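Local coordinates for protein peptidoglycan DD-endopeptidase ShyB (Vibrio cholerae, PDB 2GU1) that cleaves the peptide cross-links between peptidoglycan strands as a zinc-dependent DD-endopeptidase of the M23B family, probably letting new glycans be inserted and the cell wall expand, at residues Pro50-Glu55 with Leu67-Ser72; Lys76-Arg81 with Asp90-Ser95; Ser72-Ala77 with His160-Ser165; Leu40-Leu45 with Val229-Gly234. All coordinates share one frame; numbering follows the deposited sequence.

Interaction 1 of 4, residues Pro50-Glu55 with Leu67-Ser72; sequences PGEELE and LIYHMS
E55 and H70 meet across an antiparallel beta hairpin, strands 53-58 and 64-70 of the LysM-like region. H70 NE2 donates to E55 OE1 at 3.0 Å in a nearly straight bond (175° at the hydrogen). The acceptor lies in the imidazole plane, yet the donor approaches from above the carboxylate plane. E55 reaches the imidazole with an extended chain whose CG is anti to the backbone N (chi1 -175°), and E55 OE2 has a long, weak ion pair with R7. On the sheet face of L54 and Y69, L54 CD2 packs 3.7 Å from Y69 CD1. At the end of that ring Y69 OH donates to E52 OE1 over 2.6 Å, on the syn side of the carboxylate but tilted 32° out of its plane; OE1 also accepts a hydrogen bond from the backbone N of Q49, so two donors grip this oxygen. Behind these side chains, E53-H70 and E55-I68 are hydrogen-bonded pairs and L54-Y69 the non-hydrogen-bonded pair between them. The I68 N to E55 O bond is 2.8 Å, whereas E53 N to H70 O is weak at 3.4 Å. M71 CG lies 3.3 Å above one face of the Y69 ring, toward its rim.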
loop_
_atom_site.group_PDB
_atom_site.type_symbol
_atom_site.label_atom_id
_atom_site.label_comp_id
_atom_site.label_asym_id
_atom_site.label_seq_id
_atom_site.Cartn_x
_atom_site.Cartn_y
_atom_site.Cartn_z
ATOM N N PRO A 50 -6.313 -7.558 11.704
ATOM C CA PRO A 50 -6.988 -8.648 12.416
ATOM C C PRO A 50 -7.351 -9.726 11.406
ATOM O O PRO A 50 -7.845 -9.420 10.318
ATOM C CB PRO A 50 -8.230 -7.970 12.988
ATOM C CG PRO A 50 -7.769 -6.562 13.217
ATOM C CD PRO A 50 -6.979 -6.268 11.962
ATOM N N GLY A 51 -7.110 -10.983 11.759
ATOM C CA GLY A 51 -7.426 -12.062 10.843
ATOM C C GLY A 51 -6.201 -12.640 10.154
ATOM O O GLY A 51 -6.216 -13.795 9.723
ATOM N N GLU A 52 -5.147 -11.839 10.019
ATOM C CA GLU A 52 -3.932 -12.330 9.389
ATOM C C GLU A 52 -3.264 -13.194 10.447
ATOM O O GLU A 52 -3.667 -13.175 11.609
ATOM C CB GLU A 52 -3.028 -11.163 8.968
ATOM C CG GLU A 52 -3.709 -10.213 7.990
ATOM C CD GLU A 52 -2.807 -9.078 7.549
ATOM O OE1 GLU A 52 -2.037 -8.572 8.386
ATOM O OE2 GLU A 52 -2.883 -8.681 6.369
ATOM N N GLU A 53 -2.246 -13.948 10.059
ATOM C CA GLU A 53 -1.587 -14.828 11.006
ATOM C C GLU A 53 -0.082 -14.686 11.021
ATOM O O GLU A 53 0.540 -14.477 9.978
ATOM C CB GLU A 53 -1.906 -16.287 10.682
ATOM C CG GLU A 53 -3.376 -16.653 10.722
ATOM C CD GLU A 53 -3.603 -18.092 10.297
ATOM O OE1 GLU A 53 -3.007 -18.993 10.926
ATOM O OE2 GLU A 53 -4.365 -18.320 9.332
ATOM N N LEU A 54 0.488 -14.808 12.216
ATOM C CA LEU A 54 1.927 -14.768 12.386
ATOM C C LEU A 54 2.312 -16.163 12.859
ATOM O O LEU A 54 1.628 -16.770 13.687
ATOM C CB LEU A 54 2.337 -13.722 13.425
ATOM C CG LEU A 54 2.163 -12.240 13.081
ATOM C CD1 LEU A 54 2.620 -11.384 14.261
ATOM C CD2 LEU A 54 2.968 -11.891 11.838
ATOM N N GLU A 55 3.392 -16.691 12.310
ATOM C CA GLU A 55 3.849 -18.017 12.692
ATOM C C GLU A 55 5.265 -17.836 13.227
ATOM O O GLU A 55 6.132 -17.350 12.506
ATOM C CB GLU A 55 3.826 -18.925 11.459
ATOM C CG GLU A 55 4.157 -20.382 11.699
ATOM C CD GLU A 55 3.771 -21.252 10.508
ATOM O OE1 GLU A 55 3.818 -20.756 9.361
ATOM O OE2 GLU A 55 3.426 -22.435 10.713
ATOM N N LEU A 67 10.169 -16.046 11.598
ATOM C CA LEU A 67 8.826 -15.477 11.689
ATOM C C LEU A 67 8.207 -15.471 10.295
ATOM O O LEU A 67 8.843 -15.023 9.335
ATOM C CB LEU A 67 8.884 -14.032 12.204
ATOM C CG LEU A 67 7.623 -13.184 11.987
ATOM C CD1 LEU A 67 6.533 -13.650 12.932
ATOM C CD2 LEU A 67 7.932 -11.705 12.220
ATOM N N ILE A 68 6.979 -15.971 10.181
ATOM C CA ILE A 68 6.283 -15.974 8.900
ATOM C C ILE A 68 5.017 -15.138 9.077
ATOM O O ILE A 68 4.172 -15.435 9.936
ATOM C CB ILE A 68 5.876 -17.400 8.438
ATOM C CG1 ILE A 68 7.110 -18.302 8.316
ATOM C CG2 ILE A 68 5.208 -17.335 7.068
ATOM C CD1 ILE A 68 7.644 -18.769 9.649
ATOM N N TYR A 69 4.908 -14.077 8.285
ATOM C CA TYR A 69 3.747 -13.201 8.332
ATOM C C TYR A 69 2.852 -13.569 7.152
ATOM O O TYR A 69 3.145 -13.244 5.998
ATOM C CB TYR A 69 4.196 -11.725 8.274
ATOM C CG TYR A 69 3.104 -10.695 8.023
ATOM C CD1 TYR A 69 1.778 -10.921 8.418
ATOM C CD2 TYR A 69 3.408 -9.478 7.404
ATOM C CE1 TYR A 69 0.778 -9.952 8.197
ATOM C CE2 TYR A 69 2.431 -8.511 7.185
ATOM C CZ TYR A 69 1.118 -8.752 7.582
ATOM O OH TYR A 69 0.164 -7.794 7.347
ATOM N N HIS A 70 1.777 -14.295 7.452
ATOM C CA HIS A 70 0.809 -14.713 6.444
ATOM C C HIS A 70 -0.175 -13.572 6.179
ATOM O O HIS A 70 -1.170 -13.423 6.895
ATOM C CB HIS A 70 0.047 -15.958 6.931
ATOM C CG HIS A 70 0.911 -17.176 7.074
ATOM N ND1 HIS A 70 1.284 -17.954 5.998
ATOM C CD2 HIS A 70 1.501 -17.728 8.162
ATOM C CE1 HIS A 70 2.070 -18.932 6.416
ATOM N NE2 HIS A 70 2.218 -18.817 7.725
ATOM N N MET A 71 0.120 -12.755 5.168
ATOM C CA MET A 71 -0.749 -11.637 4.809
ATOM C C MET A 71 -2.053 -12.163 4.216
ATOM O O MET A 71 -3.107 -11.546 4.365
ATOM C CB MET A 71 -0.042 -10.724 3.804
ATOM C CG MET A 71 1.071 -9.915 4.435
ATOM S SD MET A 71 2.361 -9.400 3.281
ATOM C CE MET A 71 3.501 -10.756 3.457
ATOM N N SER A 72 -1.961 -13.294 3.525
ATOM C CA SER A 72 -3.127 -13.949 2.930
ATOM C C SER A 72 -2.711 -15.384 2.668
ATOM O O SER A 72 -1.556 -15.743 2.884
ATOM C CB SER A 72 -3.534 -13.292 1.605
ATOM O OG SER A 72 -2.695 -13.710 0.542
#

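Interaction 2 of 4, residues Lys76-Arg81 with Asp90-Ser95; sequences KAIYTR and DFQEIS
The carbonyl oxygen of D90 accepts the shortest polar bond here, from I78 N at 2.7 Å, and D90 N returns a bond to I78 O. K76 and Q92 form a second hydrogen-bonded pair, with Q92 N to K76 O almost straight at 176°. Between them A77 and F91 make the non-hydrogen-bonded pair, their CA atoms 4.6 Å apart. This register identifies an antiparallel hairpin, its short segments inclined at 152°. On the face carrying K76, I78, D90 and Q92, the carboxamide of Q92 is held by its own strand: NE2 donates to D90 OD2 over 3.1 Å, the acceptor near the amide plane but the donor above the carboxylate plane. I78 CD1 lies over a face of that amide, 3.2 Å from Q92 NE2. K76 runs alongside the oxygen end, its CE 3.4 Å from Q92 OE1. CG of the lysine sits between the backbone N and the carbonyl carbon (chi1 58°), and the chain then runs fully extended past Q92. On the A77 side, the F91 ring comes back to the neighbouring strand, CD1 3.4 Å from K76 O. In the five-stranded sheet, strand 87-93 lies at the outside, while strand 75-81 is bonded on its other flank to strand 64-70; Y79 packs against I35 and V38 of helix 29-38.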
loop_
_atom_site.group_PDB
_atom_site.type_symbol
_atom_site.label_atom_id
_atom_site.label_comp_id
_atom_site.label_asym_id
_atom_site.label_seq_id
_atom_site.Cartn_x
_atom_site.Cartn_y
_atom_site.Cartn_z
ATOM N N LYS A 76 3.041 -14.310 1.782
ATOM C CA LYS A 76 3.677 -14.325 3.088
ATOM C C LYS A 76 5.085 -13.735 3.069
ATOM O O LYS A 76 5.827 -13.902 2.101
ATOM C CB LYS A 76 3.730 -15.757 3.627
ATOM C CG LYS A 76 4.465 -16.727 2.719
ATOM C CD LYS A 76 4.385 -18.153 3.246
ATOM C CE LYS A 76 5.069 -19.128 2.294
ATOM N NZ LYS A 76 4.935 -20.546 2.749
ATOM N N ALA A 77 5.429 -13.041 4.151
ATOM C CA ALA A 77 6.739 -12.428 4.334
ATOM C C ALA A 77 7.472 -13.340 5.315
ATOM O O ALA A 77 6.951 -13.637 6.389
ATOM C CB ALA A 77 6.590 -11.029 4.928
ATOM N N ILE A 78 8.667 -13.786 4.945
ATOM C CA ILE A 78 9.441 -14.691 5.785
ATOM C C ILE A 78 10.690 -14.019 6.355
ATOM O O ILE A 78 11.552 -13.552 5.607
ATOM C CB ILE A 78 9.849 -15.918 4.968
ATOM C CG1 ILE A 78 8.599 -16.534 4.336
ATOM C CG2 ILE A 78 10.590 -16.917 5.852
ATOM C CD1 ILE A 78 8.890 -17.550 3.251
ATOM N N TYR A 79 10.773 -13.965 7.683
ATOM C CA TYR A 79 11.903 -13.347 8.375
ATOM C C TYR A 79 12.741 -14.456 9.015
ATOM O O TYR A 79 12.318 -15.091 9.989
ATOM C CB TYR A 79 11.393 -12.367 9.440
ATOM C CG TYR A 79 10.550 -11.229 8.875
ATOM C CD1 TYR A 79 11.116 -9.982 8.604
ATOM C CD2 TYR A 79 9.195 -11.419 8.563
ATOM C CE1 TYR A 79 10.355 -8.943 8.034
ATOM C CE2 TYR A 79 8.431 -10.391 7.989
ATOM C CZ TYR A 79 9.014 -9.158 7.730
ATOM O OH TYR A 79 8.257 -8.138 7.178
ATOM N N THR A 80 13.934 -14.679 8.469
ATOM C CA THR A 80 14.813 -15.738 8.959
ATOM C C THR A 80 16.055 -15.253 9.697
ATOM O O THR A 80 16.749 -14.348 9.231
ATOM C CB THR A 80 15.259 -16.638 7.796
ATOM O OG1 THR A 80 14.102 -17.175 7.145
ATOM C CG2 THR A 80 16.122 -17.785 8.302
ATOM N N ARG A 81 16.332 -15.866 10.847
ATOM C CA ARG A 81 17.503 -15.504 11.636
ATOM C C ARG A 81 18.767 -16.075 10.998
ATOM O O ARG A 81 18.799 -17.237 10.590
ATOM C CB ARG A 81 17.376 -16.009 13.078
ATOM C CG ARG A 81 18.614 -15.713 13.924
ATOM C CD ARG A 81 18.342 -15.775 15.418
ATOM N NE ARG A 81 17.882 -17.087 15.866
ATOM C CZ ARG A 81 18.592 -18.206 15.782
ATOM N NH1 ARG A 81 19.814 -18.187 15.262
ATOM N NH2 ARG A 81 18.078 -19.348 16.220
ATOM N N ASP A 90 12.477 -12.629 2.969
ATOM C CA ASP A 90 12.103 -13.313 1.730
ATOM C C ASP A 90 10.584 -13.231 1.586
ATOM O O ASP A 90 9.852 -13.515 2.535
ATOM C CB ASP A 90 12.546 -14.782 1.750
ATOM C CG ASP A 90 12.059 -15.562 0.530
ATOM O OD1 ASP A 90 11.718 -14.930 -0.493
ATOM O OD2 ASP A 90 12.028 -16.815 0.583
ATOM N N PHE A 91 10.116 -12.820 0.411
ATOM C CA PHE A 91 8.685 -12.712 0.154
ATOM C C PHE A 91 8.262 -13.789 -0.839
ATOM O O PHE A 91 8.876 -13.956 -1.896
ATOM C CB PHE A 91 8.333 -11.326 -0.409
ATOM C CG PHE A 91 6.860 -11.138 -0.675
ATOM C CD1 PHE A 91 5.966 -10.968 0.376
ATOM C CD2 PHE A 91 6.362 -11.176 -1.977
ATOM C CE1 PHE A 91 4.591 -10.840 0.138
ATOM C CE2 PHE A 91 4.993 -11.050 -2.231
ATOM C CZ PHE A 91 4.104 -10.882 -1.167
ATOM N N GLN A 92 7.215 -14.529 -0.498
ATOM C CA GLN A 92 6.731 -15.582 -1.378
ATOM C C GLN A 92 5.269 -15.385 -1.741
ATOM O O GLN A 92 4.419 -15.179 -0.876
ATOM C CB GLN A 92 6.936 -16.946 -0.723
ATOM C CG GLN A 92 8.373 -17.441 -0.786
ATOM C CD GLN A 92 8.578 -18.725 -0.002
ATOM O OE1 GLN A 92 7.658 -19.535 0.141
ATOM N NE2 GLN A 92 9.792 -18.924 0.502
ATOM N N GLU A 93 4.984 -15.458 -3.033
ATOM C CA GLU A 93 3.634 -15.265 -3.520
ATOM C C GLU A 93 3.189 -16.404 -4.433
ATOM O O GLU A 93 3.915 -16.807 -5.342
ATOM C CB GLU A 93 3.566 -13.935 -4.269
ATOM C CG GLU A 93 2.170 -13.440 -4.544
ATOM C CD GLU A 93 2.151 -11.994 -5.007
ATOM O OE1 GLU A 93 1.041 -11.431 -5.138
ATOM O OE2 GLU A 93 3.243 -11.421 -5.237
ATOM N N ILE A 94 1.995 -16.924 -4.178
ATOM C CA ILE A 94 1.433 -18.002 -4.981
ATOM C C ILE A 94 0.333 -17.413 -5.861
ATOM O O ILE A 94 -0.539 -16.685 -5.380
ATOM C CB ILE A 94 0.811 -19.097 -4.095
ATOM C CG1 ILE A 94 1.852 -19.620 -3.108
ATOM C CG2 ILE A 94 0.290 -20.233 -4.964
ATOM C CD1 ILE A 94 1.289 -20.589 -2.097
ATOM N N SER A 95 0.375 -17.720 -7.152
ATOM C CA SER A 95 -0.637 -17.205 -8.062
ATOM C C SER A 95 -1.744 -18.237 -8.233
ATOM O O SER A 95 -1.632 -19.149 -9.055
ATOM C CB SER A 95 -0.015 -16.870 -9.421
ATOM O OG SER A 95 -0.930 -16.144 -10.226
#

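Interaction 3 of 4, residues Ser72-Ala77 with His160-Ser165; sequences SIVEKA and HNTGNS
V74 and T162 cross at about a right angle, with V74 CG1 3.6 Å from T162 CG2. The same threonine methyl also meets I73, whose chain crosses that of T162 obliquely and brings CG1 to within 3.8 Å of it. Farther along, I73 lies roughly perpendicular to H160 and sets CD1 3.8 Å from H160 CB. The isoleucine reaches both residues because CG1 lies between its backbone N and carbonyl carbon (chi1 58°). No direct hydrogen bond was found between the segments; a water bridges them instead, accepting from I73 N at 3.0 Å and donating to T162 O at 2.8 Å. Each side is shaped by an ST turn: V74 N donates to S72 OG at 3.0 Å and N164 N to T162 OG1 at 3.1 Å. The first falls within the type I beta turn S72-E75, while T162 OG1 is also hydrogen-bonded to Q155 O. This largely apolar surface contact sets the turn between strands 64-70 and 75-81, within the LysM-like region, against the start of strand 160-173 in the five-stranded sheet of the Csd3-type second domain, where I73 and V74 also pack on L157 of the adjacent strand 147-157.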
loop_
_atom_site.group_PDB
_atom_site.type_symbol
_atom_site.label_atom_id
_atom_site.label_comp_id
_atom_site.label_asym_id
_atom_site.label_seq_id
_atom_site.Cartn_x
_atom_site.Cartn_y
_atom_site.Cartn_z
ATOM N N SER A 72 -1.961 -13.294 3.525
ATOM C CA SER A 72 -3.127 -13.949 2.930
ATOM C C SER A 72 -2.711 -15.384 2.668
ATOM O O SER A 72 -1.556 -15.743 2.884
ATOM C CB SER A 72 -3.534 -13.292 1.605
ATOM O OG SER A 72 -2.695 -13.710 0.542
ATOM N N ILE A 73 -3.639 -16.208 2.197
ATOM C CA ILE A 73 -3.304 -17.598 1.920
ATOM C C ILE A 73 -2.417 -17.748 0.679
ATOM O O ILE A 73 -1.944 -18.838 0.381
ATOM C CB ILE A 73 -4.584 -18.461 1.770
ATOM C CG1 ILE A 73 -5.475 -17.918 0.653
ATOM C CG2 ILE A 73 -5.349 -18.464 3.093
ATOM C CD1 ILE A 73 -6.819 -18.630 0.547
ATOM N N VAL A 74 -2.181 -16.647 -0.032
ATOM C CA VAL A 74 -1.334 -16.687 -1.218
ATOM C C VAL A 74 -0.130 -15.748 -1.123
ATOM O O VAL A 74 0.614 -15.596 -2.089
ATOM C CB VAL A 74 -2.137 -16.344 -2.510
ATOM C CG1 VAL A 74 -3.206 -17.396 -2.746
ATOM C CG2 VAL A 74 -2.763 -14.956 -2.402
ATOM N N GLU A 75 0.066 -15.129 0.039
ATOM C CA GLU A 75 1.178 -14.202 0.231
ATOM C C GLU A 75 1.720 -14.221 1.657
ATOM O O GLU A 75 0.960 -14.144 2.624
ATOM C CB GLU A 75 0.734 -12.777 -0.120
ATOM C CG GLU A 75 0.159 -12.646 -1.520
ATOM C CD GLU A 75 -0.332 -11.246 -1.843
ATOM O OE1 GLU A 75 -0.721 -11.008 -3.009
ATOM O OE2 GLU A 75 -0.332 -10.383 -0.938
ATOM N N LYS A 76 3.041 -14.310 1.782
ATOM C CA LYS A 76 3.677 -14.325 3.088
ATOM C C LYS A 76 5.085 -13.735 3.069
ATOM O O LYS A 76 5.827 -13.902 2.101
ATOM C CB LYS A 76 3.730 -15.757 3.627
ATOM C CG LYS A 76 4.465 -16.727 2.719
ATOM C CD LYS A 76 4.385 -18.153 3.246
ATOM C CE LYS A 76 5.069 -19.128 2.294
ATOM N NZ LYS A 76 4.935 -20.546 2.749
ATOM N N ALA A 77 5.429 -13.041 4.151
ATOM C CA ALA A 77 6.739 -12.428 4.334
ATOM C C ALA A 77 7.472 -13.340 5.315
ATOM O O ALA A 77 6.951 -13.637 6.389
ATOM C CB ALA A 77 6.590 -11.029 4.928
ATOM N N HIS A 160 -10.821 -21.649 -2.095
ATOM C CA HIS A 160 -10.839 -20.600 -1.090
ATOM C C HIS A 160 -10.597 -19.205 -1.647
ATOM O O HIS A 160 -9.680 -18.981 -2.438
ATOM C CB HIS A 160 -9.804 -20.906 -0.012
ATOM C CG HIS A 160 -10.029 -22.216 0.674
ATOM N ND1 HIS A 160 -11.094 -22.439 1.519
ATOM C CD2 HIS A 160 -9.341 -23.382 0.618
ATOM C CE1 HIS A 160 -11.053 -23.686 1.956
ATOM N NE2 HIS A 160 -9.999 -24.279 1.424
ATOM N N ASN A 161 -11.447 -18.278 -1.221
ATOM C CA ASN A 161 -11.353 -16.888 -1.628
ATOM C C ASN A 161 -10.217 -16.292 -0.799
ATOM O O ASN A 161 -10.214 -16.390 0.427
ATOM C CB ASN A 161 -12.682 -16.185 -1.337
ATOM C CG ASN A 161 -12.742 -14.775 -1.898
ATOM O OD1 ASN A 161 -13.825 -14.213 -2.058
ATOM N ND2 ASN A 161 -11.586 -14.193 -2.183
ATOM N N THR A 162 -9.243 -15.695 -1.474
ATOM C CA THR A 162 -8.094 -15.109 -0.786
ATOM C C THR A 162 -8.433 -13.767 -0.153
ATOM O O THR A 162 -7.758 -13.319 0.769
ATOM C CB THR A 162 -6.917 -14.905 -1.755
ATOM O OG1 THR A 162 -7.235 -13.857 -2.685
ATOM C CG2 THR A 162 -6.640 -16.184 -2.528
ATOM N N GLY A 163 -9.491 -13.134 -0.643
ATOM C CA GLY A 163 -9.868 -11.835 -0.125
ATOM C C GLY A 163 -9.329 -10.729 -1.019
ATOM O O GLY A 163 -9.702 -9.560 -0.879
ATOM N N ASN A 164 -8.446 -11.098 -1.941
ATOM C CA ASN A 164 -7.862 -10.143 -2.869
ATOM C C ASN A 164 -8.831 -9.953 -4.036
ATOM O O ASN A 164 -9.365 -10.925 -4.563
ATOM C CB ASN A 164 -6.515 -10.666 -3.385
ATOM C CG ASN A 164 -5.428 -10.652 -2.314
ATOM O OD1 ASN A 164 -4.445 -11.391 -2.399
ATOM N ND2 ASN A 164 -5.597 -9.803 -1.308
ATOM N N SER A 165 -9.066 -8.699 -4.427
ATOM C CA SER A 165 -9.972 -8.406 -5.535
ATOM C C SER A 165 -9.626 -7.067 -6.166
ATOM O O SER A 165 -8.932 -6.251 -5.559
ATOM C CB SER A 165 -11.418 -8.340 -5.045
ATOM O OG SER A 165 -11.594 -7.187 -4.239
HETATM O O HOH W 1 -6.443 -15.145 2.411
#

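Interaction 4 of 4, residues Leu40-Leu45 with Val229-Gly234; sequences LDHLQL and VVPHNG. With ZN (zinc ion), chain B.
D41 reaches across to V230, P231 and N233, and its carboxylate faces the P231 carbonyl: CG stands 3.5 Å from P231 O. OD2 rests against a methyl, 3.6 Å from V230 CG1, the two side chains crossing at about a right angle. OD1 turns instead to a water, which donates to it at 2.7 Å and accepts from N233 N at 2.9 Å, so the backbone just after H232 is tied to the aspartate through solvent; OD1 also has a long, weak ion pair with R221. CG of D41 lies anti to its own carbonyl carbon (chi1 -61°), which sends the carboxylate toward this peptide. Next in sequence, H42 puts ring atom CE1 3.7 Å from P231 CG, the two side chains again meeting roughly perpendicularly. The H42 ring also stacks with Y89, and its backbone O accepts from R277. On the opposite segment, H232 NE2 binds the zinc ion at 2.0 Å, while ND1 is hydrogen-bonded to G216 O, a second-shell link that helps fix the ring's rotation. D236 and H313 complete the protein ligands, and the D41 side chain is about 5 Å from that of H313. A loop of the LysM-like region thus borders the His-Asp-His catalytic zinc site characteristic of M23 peptidases.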
loop_
_atom_site.group_PDB
_atom_site.type_symbol
_atom_site.label_atom_id
_atom_site.label_comp_id
_atom_site.label_asym_id
_atom_site.label_seq_id
_atom_site.Cartn_x
_atom_site.Cartn_y
_atom_site.Cartn_z
ATOM N N LEU A 40 12.630 -2.332 7.669
ATOM C CA LEU A 40 12.756 -0.945 7.227
ATOM C C LEU A 40 12.538 -0.865 5.720
ATOM O O LEU A 40 11.867 0.033 5.227
ATOM C CB LEU A 40 14.153 -0.406 7.559
ATOM C CG LEU A 40 14.640 0.856 6.822
ATOM C CD1 LEU A 40 13.709 2.015 7.105
ATOM C CD2 LEU A 40 16.063 1.184 7.277
ATOM N N ASP A 41 13.099 -1.823 4.994
ATOM C CA ASP A 41 12.999 -1.843 3.540
ATOM C C ASP A 41 11.733 -2.446 2.947
ATOM O O ASP A 41 11.597 -2.524 1.724
ATOM C CB ASP A 41 14.216 -2.564 2.976
ATOM C CG ASP A 41 15.503 -1.870 3.345
ATOM O OD1 ASP A 41 15.643 -0.683 2.980
ATOM O OD2 ASP A 41 16.362 -2.488 4.006
ATOM N N HIS A 42 10.796 -2.844 3.799
ATOM C CA HIS A 42 9.571 -3.463 3.312
ATOM C C HIS A 42 8.328 -2.901 3.980
ATOM O O HIS A 42 7.286 -2.744 3.333
ATOM C CB HIS A 42 9.670 -4.968 3.545
ATOM C CG HIS A 42 10.946 -5.558 3.040
ATOM N ND1 HIS A 42 11.177 -5.796 1.701
ATOM C CD2 HIS A 42 12.093 -5.884 3.683
ATOM C CE1 HIS A 42 12.408 -6.243 1.541
ATOM N NE2 HIS A 42 12.986 -6.305 2.729
ATOM N N LEU A 43 8.458 -2.602 5.273
ATOM C CA LEU A 43 7.386 -2.053 6.102
ATOM C C LEU A 43 6.087 -2.846 5.957
ATOM O O LEU A 43 5.011 -2.277 5.765
ATOM C CB LEU A 43 7.153 -0.571 5.765
ATOM C CG LEU A 43 8.348 0.370 5.997
ATOM C CD1 LEU A 43 8.023 1.744 5.462
ATOM C CD2 LEU A 43 8.685 0.446 7.486
ATOM N N GLN A 44 6.208 -4.169 6.043
ATOM C CA GLN A 44 5.060 -5.067 5.936
ATOM C C GLN A 44 4.387 -5.246 7.307
ATOM O O GLN A 44 3.166 -5.277 7.423
ATOM C CB GLN A 44 5.519 -6.444 5.454
ATOM C CG GLN A 44 6.383 -6.450 4.198
ATOM C CD GLN A 44 5.568 -6.521 2.932
ATOM O OE1 GLN A 44 4.711 -5.676 2.681
ATOM N NE2 GLN A 44 5.832 -7.539 2.118
ATOM N N LEU A 45 5.200 -5.370 8.343
ATOM C CA LEU A 45 4.687 -5.609 9.688
ATOM C C LEU A 45 3.884 -4.477 10.325
ATOM O O LEU A 45 3.103 -4.715 11.245
ATOM C CB LEU A 45 5.845 -6.039 10.593
ATOM C CG LEU A 45 6.430 -7.388 10.135
ATOM C CD1 LEU A 45 7.767 -7.646 10.819
ATOM C CD2 LEU A 45 5.422 -8.518 10.430
ATOM N N VAL A 229 21.503 -9.995 -0.398
ATOM C CA VAL A 229 20.664 -9.002 -1.061
ATOM C C VAL A 229 19.739 -8.286 -0.084
ATOM O O VAL A 229 18.956 -8.908 0.627
ATOM C CB VAL A 229 19.794 -9.630 -2.179
ATOM C CG1 VAL A 229 20.678 -10.193 -3.274
ATOM C CG2 VAL A 229 18.909 -10.715 -1.601
ATOM N N VAL A 230 19.850 -6.964 -0.052
ATOM C CA VAL A 230 19.025 -6.123 0.807
ATOM C C VAL A 230 18.580 -5.009 -0.139
ATOM O O VAL A 230 19.284 -4.017 -0.331
ATOM C CB VAL A 230 19.849 -5.548 1.975
ATOM C CG1 VAL A 230 18.965 -4.705 2.880
ATOM C CG2 VAL A 230 20.482 -6.692 2.763
ATOM N N PRO A 231 17.398 -5.171 -0.748
ATOM C CA PRO A 231 16.844 -4.203 -1.696
ATOM C C PRO A 231 16.604 -2.789 -1.193
ATOM O O PRO A 231 16.210 -2.570 -0.044
ATOM C CB PRO A 231 15.547 -4.869 -2.143
ATOM C CG PRO A 231 15.098 -5.565 -0.886
ATOM C CD PRO A 231 16.390 -6.192 -0.393
ATOM N N HIS A 232 16.879 -1.828 -2.068
ATOM C CA HIS A 232 16.608 -0.435 -1.762
ATOM C C HIS A 232 15.348 -0.236 -2.588
ATOM O O HIS A 232 15.408 -0.085 -3.809
ATOM C CB HIS A 232 17.708 0.489 -2.263
ATOM C CG HIS A 232 17.503 1.918 -1.862
ATOM N ND1 HIS A 232 17.521 2.957 -2.767
ATOM C CD2 HIS A 232 17.270 2.478 -0.649
ATOM C CE1 HIS A 232 17.310 4.096 -2.128
ATOM N NE2 HIS A 232 17.156 3.832 -0.844
ATOM N N ASN A 233 14.208 -0.263 -1.916
ATOM C CA ASN A 233 12.918 -0.142 -2.575
ATOM C C ASN A 233 12.384 1.273 -2.782
ATOM O O ASN A 233 11.173 1.472 -2.901
ATOM C CB ASN A 233 11.900 -0.986 -1.802
ATOM C CG ASN A 233 12.137 -2.476 -1.975
ATOM O OD1 ASN A 233 11.987 -3.259 -1.037
ATOM N ND2 ASN A 233 12.501 -2.874 -3.188
ATOM N N GLY A 234 13.277 2.255 -2.832
ATOM C CA GLY A 234 12.831 3.622 -3.031
ATOM C C GLY A 234 13.919 4.488 -3.637
ATOM O O GLY A 234 14.984 3.993 -3.998
HETATM ZN ZN ZN B . 16.428 5.078 0.575
HETATM O O HOH W 2 14.221 0.275 0.913
#

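How the interactions relate
Interactions 1 and 2 are successive hairpins of one antiparallel sheet, their centres 11 Å apart, joined where Y69 N meets A77 O and L67 O meets Y79 N, each at 2.8 Å. Interaction 3 shares S72 with the first and K76 and A77 with the second; I94 N and V74 O, 2.8 Å apart, connect it to interaction 2. Interaction 4 reaches the zinc ion through H232. Its 40-45 loop packs on the sheet, with Q44 O 3.3 Å from Y69 CE2 and L45 CG 3.6 Å from Y79 OH. Interactions 3 and 4, centres about 21 Å apart, set the LysM-like region against the Csd3-type second domain and the M23 peptidase domain, respectively.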